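Local coordinates for protein reducing end xylose-releasing exo-oligoxylanase (Paenibacillus barengoltzii G22, PDB 5YXT) that probably hydrolyses xylo-oligosaccharides from their reducing end, releasing xylose, as a glycoside hydrolase of family 8 in xylan breakdown, at residues Lys288-Phe293 with Ala326-Ala331. Residues are numbered along the deposited sequence; the frame is centred on the assembly and turned at random.
Sequences KIQAFF and AMASLA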
ATOM      1  N   LYS C 288      -5.137   8.923  -6.896  1.00 16.64           N
ATOM      2  CA  LYS C 288      -3.956   9.768  -7.042  1.00 17.66           C
ATOM      3  C   LYS C 288      -3.920  10.865  -5.986  1.00 17.91           C
ATOM      4  O   LYS C 288      -2.850  11.179  -5.445  1.00 14.69           O
ATOM      5  CB  LYS C 288      -3.910  10.376  -8.445  1.00 18.24           C
ATOM      6  CG  LYS C 288      -3.477   9.392  -9.522  1.00 20.72           C
ATOM      7  CD  LYS C 288      -3.818   9.896 -10.902  1.00 23.94           C
ATOM      8  CE  LYS C 288      -3.721   8.774 -11.915  1.00 28.98           C
ATOM      9  NZ  LYS C 288      -3.721   9.335 -13.278  1.00 32.72           N
ATOM     10  N   ILE C 289      -5.074  11.478  -5.703  1.00 17.69           N
ATOM     11  CA  ILE C 289      -5.130  12.549  -4.711  1.00 15.78           C
ATOM     12  C   ILE C 289      -4.798  12.008  -3.329  1.00 14.37           C
ATOM     13  O   ILE C 289      -4.001  12.596  -2.590  1.00 15.24           O
ATOM     14  CB  ILE C 289      -6.510  13.233  -4.741  1.00 16.31           C
ATOM     15  CG1 ILE C 289      -6.764  13.821  -6.136  1.00 17.33           C
ATOM     16  CG2 ILE C 289      -6.601  14.328  -3.667  1.00 15.74           C
ATOM     17  CD1 ILE C 289      -8.213  14.216  -6.403  1.00 18.88           C
ATOM     18  N   GLN C 290      -5.389  10.863  -2.965  1.00 14.03           N
ATOM     19  CA  GLN C 290      -5.127  10.301  -1.644  1.00 16.98           C
ATOM     20  C   GLN C 290      -3.670   9.870  -1.507  1.00 17.71           C
ATOM     21  O   GLN C 290      -3.075  10.025  -0.436  1.00 19.20           O
ATOM     22  CB  GLN C 290      -6.089   9.142  -1.362  1.00 17.08           C
ATOM     23  CG  GLN C 290      -7.555   9.605  -1.213  1.00 13.98           C
ATOM     24  CD  GLN C 290      -8.498   8.531  -0.696  1.00 16.79           C
ATOM     25  OE1 GLN C 290      -8.306   7.336  -0.948  1.00 20.25           O
ATOM     26  NE2 GLN C 290      -9.533   8.952   0.024  1.00 14.98           N
ATOM     27  N   ALA C 291      -3.075   9.350  -2.584  1.00 16.98           N
ATOM     28  CA  ALA C 291      -1.654   9.013  -2.552  1.00 18.97           C
ATOM     29  C   ALA C 291      -0.800  10.256  -2.343  1.00 21.65           C
ATOM     30  O   ALA C 291       0.196  10.220  -1.608  1.00 21.87           O
ATOM     31  CB  ALA C 291      -1.242   8.301  -3.840  1.00 19.73           C
ATOM     32  N   PHE C 292      -1.174  11.366  -2.986  1.00 16.90           N
ATOM     33  CA  PHE C 292      -0.414  12.594  -2.823  1.00 16.98           C
ATOM     34  C   PHE C 292      -0.420  13.052  -1.376  1.00 19.16           C
ATOM     35  O   PHE C 292       0.612  13.483  -0.849  1.00 22.01           O
ATOM     36  CB  PHE C 292      -0.976  13.695  -3.721  1.00 17.47           C
ATOM     37  CG  PHE C 292      -0.220  14.999  -3.614  1.00 17.25           C
ATOM     38  CD1 PHE C 292       0.988  15.165  -4.268  1.00 18.15           C
ATOM     39  CD2 PHE C 292      -0.702  16.043  -2.836  1.00 20.62           C
ATOM     40  CE1 PHE C 292       1.693  16.360  -4.162  1.00 19.52           C
ATOM     41  CE2 PHE C 292      -0.001  17.238  -2.725  1.00 16.71           C
ATOM     42  CZ  PHE C 292       1.192  17.391  -3.390  1.00 20.14           C
ATOM     43  N   PHE C 293      -1.576  12.987  -0.721  1.00 18.29           N
ATOM     44  CA  PHE C 293      -1.703  13.497   0.635  1.00 19.74           C
ATOM     45  C   PHE C 293      -1.361  12.467   1.697  1.00 20.66           C
ATOM     46  O   PHE C 293      -1.330  12.810   2.882  1.00 24.77           O
ATOM     47  CB  PHE C 293      -3.113  14.062   0.835  1.00 19.11           C
ATOM     48  CG  PHE C 293      -3.272  15.407   0.203  1.00 15.71           C
ATOM     49  CD1 PHE C 293      -2.597  16.497   0.725  1.00 19.12           C
ATOM     50  CD2 PHE C 293      -4.007  15.564  -0.952  1.00 15.56           C
ATOM     51  CE1 PHE C 293      -2.695  17.738   0.138  1.00 17.96           C
ATOM     52  CE2 PHE C 293      -4.116  16.811  -1.553  1.00 18.00           C
ATOM     53  CZ  PHE C 293      -3.457  17.895  -1.007  1.00 16.74           C
ATOM     54  N   ALA C 326     -11.287  12.670   2.791  1.00 13.59           N
ATOM     55  CA  ALA C 326     -12.026  11.578   3.411  1.00 14.12           C
ATOM     56  C   ALA C 326     -13.302  11.262   2.638  1.00 13.04           C
ATOM     57  O   ALA C 326     -13.623  10.091   2.410  1.00 14.49           O
ATOM     58  CB  ALA C 326     -12.346  11.929   4.864  1.00 13.72           C
ATOM     59  N   MET C 327     -14.058  12.292   2.246  1.00 12.27           N
ATOM     60  CA  MET C 327     -15.281  12.061   1.477  1.00 12.52           C
ATOM     61  C   MET C 327     -14.981  11.359   0.159  1.00 14.41           C
ATOM     62  O   MET C 327     -15.793  10.556  -0.322  1.00 14.94           O
ATOM     63  CB  MET C 327     -15.999  13.392   1.239  1.00 13.72           C
ATOM     64  CG  MET C 327     -17.350  13.269   0.558  1.00 17.07           C
ATOM     65  SD  MET C 327     -18.227  14.818   0.735  1.00 18.73           S
ATOM     66  CE  MET C 327     -19.337  14.761  -0.688  1.00 18.09           C
ATOM     67  N   ALA C 328     -13.804  11.619  -0.417  1.00 13.66           N
ATOM     68  CA  ALA C 328     -13.403  10.965  -1.658  1.00 12.64           C
ATOM     69  C   ALA C 328     -13.273   9.450  -1.520  1.00 14.81           C
ATOM     70  O   ALA C 328     -13.342   8.740  -2.533  1.00 14.76           O
ATOM     71  CB  ALA C 328     -12.087  11.551  -2.144  1.00 13.01           C
ATOM     72  N   SER C 329     -13.127   8.935  -0.295  1.00 13.87           N
ATOM     73  CA  SER C 329     -13.014   7.491  -0.098  1.00 15.53           C
ATOM     74  C   SER C 329     -14.247   6.726  -0.574  1.00 16.75           C
ATOM     75  O   SER C 329     -14.174   5.505  -0.749  1.00 17.01           O
ATOM     76  CB  SER C 329     -12.747   7.190   1.379  1.00 15.13           C
ATOM     77  OG  SER C 329     -11.403   7.515   1.727  1.00 16.80           O
ATOM     78  N   LEU C 330     -15.377   7.405  -0.777  1.00 14.71           N
ATOM     79  CA  LEU C 330     -16.511   6.778  -1.450  1.00 17.23           C
ATOM     80  C   LEU C 330     -16.140   6.261  -2.840  1.00 19.70           C
ATOM     81  O   LEU C 330     -16.809   5.367  -3.360  1.00 19.08           O
ATOM     82  CB  LEU C 330     -17.673   7.767  -1.552  1.00 12.89           C
ATOM     83  CG  LEU C 330     -18.463   8.067  -0.272  1.00 14.98           C
ATOM     84  CD1 LEU C 330     -19.516   9.103  -0.566  1.00 16.30           C
ATOM     85  CD2 LEU C 330     -19.113   6.796   0.297  1.00 17.54           C
ATOM     86  N   ALA C 331     -15.082   6.789  -3.449  1.00 17.46           N
ATOM     87  CA  ALA C 331     -14.614   6.300  -4.743  1.00 18.81           C
ATOM     88  C   ALA C 331     -13.270   5.577  -4.651  1.00 21.04           C
ATOM     89  O   ALA C 331     -12.572   5.443  -5.661  1.00 21.07           O
ATOM     90  CB  ALA C 331     -14.524   7.459  -5.742  1.00 18.10           C
TER
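Gln290 bridges to Ser329 and Ala328 with a single long side chain, which spans the interval between the nearest CA atoms of the two segments, those of Gln290 and Ala328, 8.3 Å apart. Glutamine suits the place because a long side chain ending in an amide can reach across and offer two N-H groups. With CG beside the backbone N (chi1 -68°) and the chain stretched out beyond it (chi2 -170°), the amide is carried across to the hydroxyl of Ser329. There NE2 donates to Ser329 OG at 2.9 Å, an angle of 156° at the hydrogen, and the hydroxyl lies close to the amide plane. The same nitrogen also bonds Asn325 O. Serine fits opposite it because its hydroxyl accepts from Gln290 NE2 and also bonds the backbone carbonyl of Ala337, one small group serving two buried partners. Ala328, whose methyl CB lies 4.2 Å from Gln290 NE2, probably leaves the amide room by being small. A leucine in place of Gln290 would probably leave Ser329 OG and Asn325 O without this donor. The contact thus ties helix 281-294 to the C-terminal end of helix 318-327 and the 3-10 turn after it, with helix 335-345 packing against both Gln290 and Ser329 and helix 263-276 against Ala328, interhelical packing consistent with the (α/α)6 barrel of family 8 enzymes.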